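Local coordinates for protein L-lysine 6-monooxygenase (Pseudomonas syringae pv. tomato, PDB 5CQF) that probably hydroxylates the side-chain amine of L-lysine or a related amino acid in siderophore biosynthesis, with FAD as cofactor and NADPH as likely reductant, at residues P172-A177 / V346-G351; D257-F262 / R402-S407; D68-V73 / G284-E289. All blocks are in the same frame, centred on the assembly; numbering follows the deposited sequence.

Interaction 1 of 3, residues P172-A177 / V346-G351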
loop_
_atom_site.group_PDB
_atom_site.type_symbol
_atom_site.label_atom_id
_atom_site.label_comp_id
_atom_site.label_asym_id
_atom_site.label_seq_id
_atom_site.Cartn_x
_atom_site.Cartn_y
_atom_site.Cartn_z
ATOM N N PRO A 172 -24.565 18.263 -19.823
ATOM C CA PRO A 172 -23.721 17.369 -20.628
ATOM C C PRO A 172 -23.264 17.998 -21.951
ATOM O O PRO A 172 -24.064 18.594 -22.651
ATOM C CB PRO A 172 -24.640 16.166 -20.936
ATOM C CG PRO A 172 -25.780 16.248 -19.990
ATOM C CD PRO A 172 -25.864 17.658 -19.473
ATOM N N ARG A 173 -21.988 17.851 -22.274
ATOM C CA ARG A 173 -21.461 18.218 -23.573
ATOM C C ARG A 173 -21.813 17.087 -24.545
ATOM O O ARG A 173 -21.346 15.955 -24.394
ATOM C CB ARG A 173 -19.942 18.401 -23.481
ATOM C CG ARG A 173 -19.265 18.930 -24.748
ATOM C CD ARG A 173 -17.757 19.113 -24.564
ATOM N NE ARG A 173 -16.967 17.894 -24.805
ATOM C CZ ARG A 173 -16.668 17.390 -26.013
ATOM N NH1 ARG A 173 -15.930 16.280 -26.110
ATOM N NH2 ARG A 173 -17.110 17.969 -27.133
ATOM N N ILE A 174 -22.666 17.399 -25.514
ATOM C CA ILE A 174 -23.017 16.496 -26.607
ATOM C C ILE A 174 -22.586 17.140 -27.923
ATOM O O ILE A 174 -23.243 18.078 -28.398
ATOM C CB ILE A 174 -24.545 16.291 -26.721
ATOM C CG1 ILE A 174 -25.167 15.836 -25.388
ATOM C CG2 ILE A 174 -24.855 15.315 -27.847
ATOM C CD1 ILE A 174 -24.700 14.476 -24.907
ATOM N N PRO A 175 -21.500 16.646 -28.534
ATOM C CA PRO A 175 -21.151 17.217 -29.834
ATOM C C PRO A 175 -22.314 17.089 -30.814
ATOM O O PRO A 175 -23.071 16.112 -30.732
ATOM C CB PRO A 175 -19.961 16.372 -30.293
ATOM C CG PRO A 175 -19.398 15.780 -29.048
ATOM C CD PRO A 175 -20.556 15.601 -28.106
ATOM N N GLN A 176 -22.453 18.090 -31.689
ATOM C CA GLN A 176 -23.463 18.120 -32.769
ATOM C C GLN A 176 -23.667 16.777 -33.497
ATOM O O GLN A 176 -24.810 16.368 -33.728
ATOM C CB GLN A 176 -23.104 19.225 -33.787
ATOM C CG GLN A 176 -23.779 19.133 -35.161
ATOM C CD GLN A 176 -25.287 19.366 -35.126
ATOM O OE1 GLN A 176 -26.055 18.503 -34.691
ATOM N NE2 GLN A 176 -25.720 20.535 -35.604
ATOM N N ALA A 177 -22.571 16.102 -33.848
ATOM C CA ALA A 177 -22.641 14.817 -34.558
ATOM C C ALA A 177 -23.548 13.772 -33.873
ATOM O O ALA A 177 -24.059 12.858 -34.534
ATOM C CB ALA A 177 -21.239 14.249 -34.744
ATOM N N VAL A 346 -23.116 2.942 -27.736
ATOM C CA VAL A 346 -22.117 3.951 -27.576
ATOM C C VAL A 346 -22.410 4.708 -26.296
ATOM O O VAL A 346 -23.592 4.967 -25.995
ATOM C CB VAL A 346 -22.156 4.902 -28.765
ATOM C CG1 VAL A 346 -21.267 6.111 -28.542
ATOM C CG2 VAL A 346 -21.736 4.163 -30.022
ATOM N N VAL A 347 -21.341 4.996 -25.523
ATOM C CA VAL A 347 -21.408 5.805 -24.289
ATOM C C VAL A 347 -20.524 7.043 -24.448
ATOM O O VAL A 347 -19.354 6.928 -24.789
ATOM C CB VAL A 347 -20.912 5.047 -23.047
ATOM C CG1 VAL A 347 -20.868 5.957 -21.838
ATOM C CG2 VAL A 347 -21.785 3.862 -22.715
ATOM N N LEU A 348 -21.075 8.225 -24.202
ATOM C CA LEU A 348 -20.326 9.452 -24.384
ATOM C C LEU A 348 -19.815 9.905 -23.060
ATOM O O LEU A 348 -20.567 10.434 -22.269
ATOM C CB LEU A 348 -21.183 10.540 -25.013
ATOM C CG LEU A 348 -21.886 10.146 -26.311
ATOM C CD1 LEU A 348 -22.805 11.268 -26.749
ATOM C CD2 LEU A 348 -20.909 9.833 -27.422
ATOM N N GLY A 349 -18.525 9.699 -22.809
ATOM C CA GLY A 349 -17.893 10.234 -21.604
ATOM C C GLY A 349 -17.266 11.560 -21.966
ATOM O O GLY A 349 -16.088 11.781 -21.750
ATOM N N THR A 350 -18.066 12.448 -22.522
ATOM C CA THR A 350 -17.583 13.697 -23.058
ATOM C C THR A 350 -17.536 14.804 -22.017
ATOM O O THR A 350 -17.060 15.892 -22.325
ATOM C CB THR A 350 -18.490 14.164 -24.207
ATOM O OG1 THR A 350 -19.863 13.918 -23.873
ATOM C CG2 THR A 350 -18.160 13.432 -25.477
ATOM N N GLY A 351 -18.031 14.542 -20.803
ATOM C CA GLY A 351 -18.064 15.555 -19.754
ATOM C C GLY A 351 -19.208 16.558 -19.884
ATOM O O GLY A 351 -20.218 16.286 -20.549
#

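Interaction 2 of 3, residues D257-F262 / R402-S407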
loop_
_atom_site.group_PDB
_atom_site.type_symbol
_atom_site.label_atom_id
_atom_site.label_comp_id
_atom_site.label_asym_id
_atom_site.label_seq_id
_atom_site.Cartn_x
_atom_site.Cartn_y
_atom_site.Cartn_z
ATOM N N ASP A 257 -5.547 27.588 -3.565
ATOM C CA ASP A 257 -4.310 28.305 -3.897
ATOM C C ASP A 257 -4.168 28.553 -5.399
ATOM O O ASP A 257 -3.619 29.584 -5.809
ATOM C CB ASP A 257 -3.086 27.536 -3.451
ATOM C CG ASP A 257 -2.925 27.499 -1.943
ATOM O OD1 ASP A 257 -3.673 28.191 -1.199
ATOM O OD2 ASP A 257 -2.010 26.764 -1.517
ATOM N N HIS A 258 -4.642 27.594 -6.196
ATOM C CA HIS A 258 -4.621 27.699 -7.653
ATOM C C HIS A 258 -5.737 28.627 -8.139
ATOM O O HIS A 258 -5.531 29.386 -9.066
ATOM C CB HIS A 258 -4.660 26.306 -8.297
ATOM C CG HIS A 258 -3.464 25.479 -7.921
ATOM N ND1 HIS A 258 -2.403 25.260 -8.777
ATOM C CD2 HIS A 258 -3.118 24.900 -6.742
ATOM C CE1 HIS A 258 -1.462 24.577 -8.149
ATOM N NE2 HIS A 258 -1.874 24.339 -6.916
ATOM N N VAL A 259 -6.895 28.590 -7.486
ATOM C CA VAL A 259 -7.947 29.540 -7.770
ATOM C C VAL A 259 -7.400 30.938 -7.442
ATOM O O VAL A 259 -7.569 31.840 -8.282
ATOM C CB VAL A 259 -9.244 29.213 -7.006
ATOM C CG1 VAL A 259 -10.310 30.290 -7.209
ATOM C CG2 VAL A 259 -9.776 27.841 -7.420
ATOM N N ASP A 260 -6.706 31.116 -6.296
ATOM C CA ASP A 260 -6.097 32.460 -5.951
ATOM C C ASP A 260 -5.181 32.943 -7.064
ATOM O O ASP A 260 -5.291 34.067 -7.536
ATOM C CB ASP A 260 -5.231 32.452 -4.682
ATOM C CG ASP A 260 -6.039 32.277 -3.378
ATOM O OD1 ASP A 260 -7.280 32.273 -3.410
ATOM O OD2 ASP A 260 -5.413 32.148 -2.299
ATOM N N TYR A 261 -4.239 32.096 -7.459
ATOM C CA TYR A 261 -3.270 32.491 -8.451
ATOM C C TYR A 261 -4.016 32.921 -9.713
ATOM O O TYR A 261 -3.725 33.990 -10.236
ATOM C CB TYR A 261 -2.267 31.373 -8.745
ATOM C CG TYR A 261 -1.315 31.696 -9.882
ATOM C CD1 TYR A 261 -0.212 32.537 -9.690
ATOM C CD2 TYR A 261 -1.505 31.136 -11.143
ATOM C CE1 TYR A 261 0.662 32.827 -10.722
ATOM C CE2 TYR A 261 -0.643 31.424 -12.209
ATOM C CZ TYR A 261 0.439 32.267 -12.005
ATOM O OH TYR A 261 1.275 32.518 -13.084
ATOM N N PHE A 262 -4.993 32.125 -10.171
ATOM C CA PHE A 262 -5.762 32.459 -11.372
ATOM C C PHE A 262 -6.463 33.817 -11.260
ATOM O O PHE A 262 -6.412 34.592 -12.183
ATOM C CB PHE A 262 -6.776 31.384 -11.700
ATOM C CG PHE A 262 -7.480 31.596 -12.991
ATOM C CD1 PHE A 262 -6.902 31.195 -14.178
ATOM C CD2 PHE A 262 -8.720 32.197 -13.025
ATOM C CE1 PHE A 262 -7.551 31.386 -15.380
ATOM C CE2 PHE A 262 -9.388 32.390 -14.212
ATOM C CZ PHE A 262 -8.813 31.967 -15.393
ATOM N N ARG A 402 -13.070 28.969 -17.011
ATOM C CA ARG A 402 -13.133 30.335 -17.562
ATOM C C ARG A 402 -13.100 31.388 -16.438
ATOM O O ARG A 402 -12.512 32.443 -16.602
ATOM C CB ARG A 402 -14.366 30.516 -18.482
ATOM C CG ARG A 402 -15.720 30.371 -17.759
ATOM C CD ARG A 402 -16.936 30.600 -18.656
ATOM N NE ARG A 402 -17.048 31.989 -19.076
ATOM C CZ ARG A 402 -17.483 32.975 -18.298
ATOM N NH1 ARG A 402 -17.875 32.740 -17.047
ATOM N NH2 ARG A 402 -17.547 34.207 -18.770
ATOM N N SER A 403 -13.731 31.103 -15.302
ATOM C CA SER A 403 -13.766 32.051 -14.187
ATOM C C SER A 403 -12.697 31.765 -13.138
ATOM O O SER A 403 -12.238 32.679 -12.469
ATOM C CB SER A 403 -15.144 32.034 -13.526
ATOM O OG SER A 403 -16.138 32.536 -14.395
ATOM N N HIS A 404 -12.332 30.496 -12.939
ATOM C CA HIS A 404 -11.485 30.147 -11.799
ATOM C C HIS A 404 -10.250 29.328 -12.132
ATOM O O HIS A 404 -9.489 29.000 -11.240
ATOM C CB HIS A 404 -12.312 29.428 -10.737
ATOM C CG HIS A 404 -13.553 30.164 -10.356
ATOM N ND1 HIS A 404 -13.532 31.287 -9.566
ATOM C CD2 HIS A 404 -14.853 29.952 -10.668
ATOM C CE1 HIS A 404 -14.762 31.748 -9.408
ATOM N NE2 HIS A 404 -15.589 30.945 -10.052
ATOM N N GLY A 405 -10.035 29.003 -13.404
ATOM C CA GLY A 405 -8.857 28.241 -13.793
ATOM C C GLY A 405 -8.912 26.741 -13.538
ATOM O O GLY A 405 -7.978 26.017 -13.901
ATOM N N ILE A 406 -10.009 26.268 -12.951
ATOM C CA ILE A 406 -10.192 24.847 -12.657
ATOM C C ILE A 406 -11.572 24.339 -13.078
ATOM O O ILE A 406 -12.595 25.006 -12.914
ATOM C CB ILE A 406 -10.035 24.549 -11.161
ATOM C CG1 ILE A 406 -8.654 24.965 -10.666
ATOM C CG2 ILE A 406 -10.214 23.064 -10.899
ATOM C CD1 ILE A 406 -8.568 25.011 -9.143
ATOM N N SER A 407 -11.565 23.121 -13.591
ATOM C CA SER A 407 -12.763 22.406 -14.014
ATOM C C SER A 407 -13.674 22.177 -12.801
ATOM O O SER A 407 -13.193 22.111 -11.672
ATOM C CB SER A 407 -12.320 21.096 -14.690
ATOM O OG SER A 407 -13.369 20.171 -14.775
#

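Interaction 3 of 3, residues D68-V73 / G284-E289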
loop_
_atom_site.group_PDB
_atom_site.type_symbol
_atom_site.label_atom_id
_atom_site.label_comp_id
_atom_site.label_asym_id
_atom_site.label_seq_id
_atom_site.Cartn_x
_atom_site.Cartn_y
_atom_site.Cartn_z
ATOM N N ASP A 68 -13.783 11.385 -8.038
ATOM C CA ASP A 68 -12.662 10.761 -7.333
ATOM C C ASP A 68 -12.836 10.975 -5.834
ATOM O O ASP A 68 -12.657 12.085 -5.330
ATOM C CB ASP A 68 -11.323 11.344 -7.829
ATOM C CG ASP A 68 -10.119 10.772 -7.117
ATOM O OD1 ASP A 68 -10.283 9.765 -6.394
ATOM O OD2 ASP A 68 -8.990 11.324 -7.277
ATOM N N ILE A 69 -13.217 9.911 -5.139
ATOM C CA ILE A 69 -13.434 9.947 -3.668
ATOM C C ILE A 69 -12.260 9.304 -2.962
ATOM O O ILE A 69 -12.349 8.911 -1.806
ATOM C CB ILE A 69 -14.787 9.276 -3.188
ATOM C CG1 ILE A 69 -15.066 7.900 -3.817
ATOM C CG2 ILE A 69 -15.976 10.152 -3.523
ATOM C CD1 ILE A 69 -14.126 6.800 -3.416
ATOM N N ASN A 70 -11.138 9.210 -3.655
ATOM C CA ASN A 70 -9.923 8.690 -3.046
ATOM C C ASN A 70 -9.218 9.904 -2.417
ATOM O O ASN A 70 -8.246 10.464 -2.954
ATOM C CB ASN A 70 -9.094 7.947 -4.089
ATOM C CG ASN A 70 -7.881 7.277 -3.507
ATOM O OD1 ASN A 70 -7.465 7.579 -2.409
ATOM N ND2 ASN A 70 -7.285 6.387 -4.263
ATOM N N HIS A 71 -9.810 10.344 -1.304
ATOM C CA HIS A 71 -9.309 11.442 -0.502
ATOM C C HIS A 71 -9.554 11.172 0.980
ATOM O O HIS A 71 -10.296 10.261 1.388
ATOM C CB HIS A 71 -9.920 12.780 -0.925
ATOM C CG HIS A 71 -11.404 12.853 -0.819
ATOM N ND1 HIS A 71 -12.072 12.782 0.385
ATOM C CD2 HIS A 71 -12.354 13.042 -1.764
ATOM C CE1 HIS A 71 -13.372 12.907 0.176
ATOM N NE2 HIS A 71 -13.573 13.078 -1.119
ATOM N N HIS A 72 -8.920 12.000 1.788
ATOM C CA HIS A 72 -8.958 11.814 3.209
ATOM C C HIS A 72 -10.381 12.080 3.709
ATOM O O HIS A 72 -11.123 12.895 3.174
ATOM C CB HIS A 72 -7.925 12.720 3.894
ATOM C CG HIS A 72 -7.631 12.288 5.263
ATOM N ND1 HIS A 72 -8.335 12.760 6.341
ATOM C CD2 HIS A 72 -6.815 11.322 5.733
ATOM C CE1 HIS A 72 -7.936 12.130 7.426
ATOM N NE2 HIS A 72 -7.020 11.247 7.082
ATOM N N VAL A 73 -10.729 11.372 4.772
ATOM C CA VAL A 73 -12.052 11.406 5.372
ATOM C C VAL A 73 -12.418 12.787 5.999
ATOM O O VAL A 73 -13.556 13.108 6.090
ATOM C CB VAL A 73 -12.167 10.168 6.305
ATOM C CG1 VAL A 73 -11.505 10.406 7.654
ATOM C CG2 VAL A 73 -13.585 9.697 6.446
ATOM N N GLY A 284 -7.821 13.436 -14.528
ATOM C CA GLY A 284 -7.297 12.481 -13.563
ATOM C C GLY A 284 -8.321 11.448 -13.167
ATOM O O GLY A 284 -9.502 11.706 -13.166
ATOM N N ILE A 285 -7.841 10.270 -12.820
ATOM C CA ILE A 285 -8.691 9.157 -12.451
ATOM C C ILE A 285 -8.216 8.591 -11.117
ATOM O O ILE A 285 -7.004 8.431 -10.913
ATOM C CB ILE A 285 -8.630 8.077 -13.538
ATOM C CG1 ILE A 285 -9.206 8.624 -14.846
ATOM C CG2 ILE A 285 -9.402 6.835 -13.120
ATOM C CD1 ILE A 285 -9.041 7.663 -16.006
ATOM N N ASP A 286 -9.164 8.361 -10.197
ATOM C CA ASP A 286 -8.886 7.686 -8.909
ATOM C C ASP A 286 -7.960 6.517 -9.198
ATOM O O ASP A 286 -8.334 5.675 -10.014
ATOM C CB ASP A 286 -10.217 7.174 -8.323
ATOM C CG ASP A 286 -10.065 6.437 -6.988
ATOM O OD1 ASP A 286 -8.932 6.101 -6.586
ATOM O OD2 ASP A 286 -11.126 6.201 -6.335
ATOM N N PRO A 287 -6.747 6.471 -8.571
ATOM C CA PRO A 287 -5.824 5.353 -8.824
ATOM C C PRO A 287 -6.424 3.985 -8.522
ATOM O O PRO A 287 -6.066 3.043 -9.164
ATOM C CB PRO A 287 -4.604 5.645 -7.921
ATOM C CG PRO A 287 -5.006 6.772 -7.020
ATOM C CD PRO A 287 -6.156 7.488 -7.681
ATOM N N ASP A 288 -7.359 3.868 -7.583
ATOM C CA ASP A 288 -8.028 2.556 -7.349
ATOM C C ASP A 288 -8.975 2.179 -8.469
ATOM O O ASP A 288 -9.168 0.993 -8.721
ATOM C CB ASP A 288 -8.772 2.494 -6.009
ATOM C CG ASP A 288 -7.867 2.765 -4.832
ATOM O OD1 ASP A 288 -6.630 2.565 -4.943
ATOM O OD2 ASP A 288 -8.399 3.201 -3.780
ATOM N N GLU A 289 -9.560 3.165 -9.140
ATOM C CA GLU A 289 -10.403 2.884 -10.309
ATOM C C GLU A 289 -9.574 2.352 -11.485
ATOM O O GLU A 289 -9.938 1.340 -12.092
ATOM C CB GLU A 289 -11.193 4.116 -10.731
ATOM C CG GLU A 289 -12.331 4.477 -9.774
ATOM C CD GLU A 289 -13.435 3.415 -9.708
ATOM O OE1 GLU A 289 -13.866 2.871 -10.773
ATOM O OE2 GLU A 289 -13.881 3.132 -8.573
HETATM O O HOH W 1 -13.144 7.516 -6.749
#

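Interaction 1 of 3, residues P172-A177 / V346-G351
Arg173 and Gly351 bring the backbones together, with their CA atoms 5.8 Å apart and the segments 172-175 and 348-351 running 120° apart. Arg173 N donates to Gly351 O at 2.9 Å, and the N-H points at the acceptor at 164°. Gly351 O also accepts from His188 NE2, so two donors hold this carbonyl.

Thr350 makes the other two bonds. Its OG1 donates to Arg173 O at 2.6 Å, close to the line of the carbonyl bond. The hydroxyl lies between its own backbone N and carbonyl carbon (chi1 40°), which turns it toward Arg173 O. Thr350 O in turn accepts from Arg173 NE at 3.2 Å, tilted somewhat out of the guanidinium plane. The arginine side chain leaves extended and then bends at chi3, and this bend turns the guanidinium across the threonine side chain. Its NH1 then sits 3.7 Å from Thr350 CG2. The same methyl touches Pro175 CD. Beside the polar bonds, Ile174 CD1 touches Leu348 CD1 at 4.2 Å, the two side chains crossing at about a right angle. Leu182 and Phe178 extend this apolar patch.

Leu348 ends strand 345-348 of the parallel sheet that carries a GxGxxA pattern, probably the NADPH-binding Rossmann domain. Segment 172-177 follows strand 163-166 of the other parallel sheet, probably the FAD domain. The contact therefore probably pairs the segment entering the NADPH domain with the one leaving it. Thr350 belongs to a Gly-Thr-Gly run, consistent with the ATG-type motif of flavoprotein monooxygenases. Arg173 and Thr350 each give a side-chain donor to the other's backbone carbonyl. The crossing thus combines one backbone bond with two between side chain and backbone, beside a small apolar contact.

Interaction 2 of 3, residues D257-F262 / R402-S407
Phe262 lays one face of its ring on the peptide between His404 and Gly405, where helix 401-404 ends in a glycine of positive phi. The contact joins helix 255-264 to the segment that follows strand 393-396 of the sheet in the probable FAD domain. Gly405 N stands 3.4 Å above the plane of the Phe262 ring, over its centre. Gly405 CA makes a CH-pi contact with the same face, 3.6 Å from the ring centroid and 14° off the normal. The ring edge meets the last turn of the helix. There Phe262 CE2 lies 3.4 Å from Ser403 O, and Arg402 O is near CZ. Phe262 CG is anti to the backbone N (chi1 -174°), which carries the ring out from helix 255-264 to the glycine.

One turn earlier, Val259 packs against Ile406 and His404. Its CG2 meets Ile406 CD1 at 3.5 Å. The Val259 and His404 side chains lie side by side, with CG1 near ND1. Phe262 thus packs on bare backbone and Val259 mainly on side chains; the segments share no polar bond.

Second-shell residues surround both sides. Leu274 and Arg270 of helix 267-280 touch Phe262. Arg402 points away and forms a salt bridge with Asp373, while its NH2 also bonds Leu376 O. Helix 255-264 also faces another chain: Tyr261 OH is hydrogen-bonded to Asp332 of the second subunit. The His404 ring is hydrogen-bonded through its ND1 to His263 NE2, just beyond Phe262.

Interaction 3 of 3, residues D68-V73 / G284-E289
The N-cap of helix 287-302 meets an Asx turn here, through the side chains of Asp286, Asn70 and Asp68. Asp286 OD1 does double duty. It accepts from Asp288 N at 2.9 Å, which caps the helix, and from Asn70 ND2, also at 2.9 Å. The two donors come from opposite faces of the carboxylate. The Asn70 bond is fairly straight (158°). It lies in the Asn70 amide plane, but reaches Asp286 OD1 on the syn side and well out of the carboxylate plane. Asn70 CG is anti to the backbone N (chi1 -175°), which brings the amide to Asp286, with ND2 also against Pro287 CG.

Asp68 OD1 closes the Asx turn by accepting from Asn70 N at 2.9 Å. It also lies 3.7 Å from Asp286 OD2, a close pair of acidic groups. Donors around them probably offset the repulsion: Asp68 OD2 takes bonds from Gln248 N and Asn251 ND2. Further along the same loop, the ring of His72 meets Phe102 of the third subunit edge to face. A water accepts from Ile69 N at 2.9 Å; its link to Asp286 OD2, at 2.4 Å, is doubtfully short.

The three contacts lie apart but not far. The centres of interactions 1 and 2 are 25 Å apart. Those of interactions 1 and 3 are 24 Å apart, and those of interactions 2 and 3 are 21 Å apart. Nearest atoms are about 8 to 10 Å apart, so none touches another. Their segments alternate along the chain. Interactions 1 and 3 both border the probable NADPH-binding region. The Thr350 side chain lies near the GxGxxA residues without touching them, and Gln214, at the start of helix 214-226, accepts from Asp286 N. His258 and Tyr261 meet the second subunit, His72 and Val73 the third, whereas no other chain of the assembly touches interaction 1.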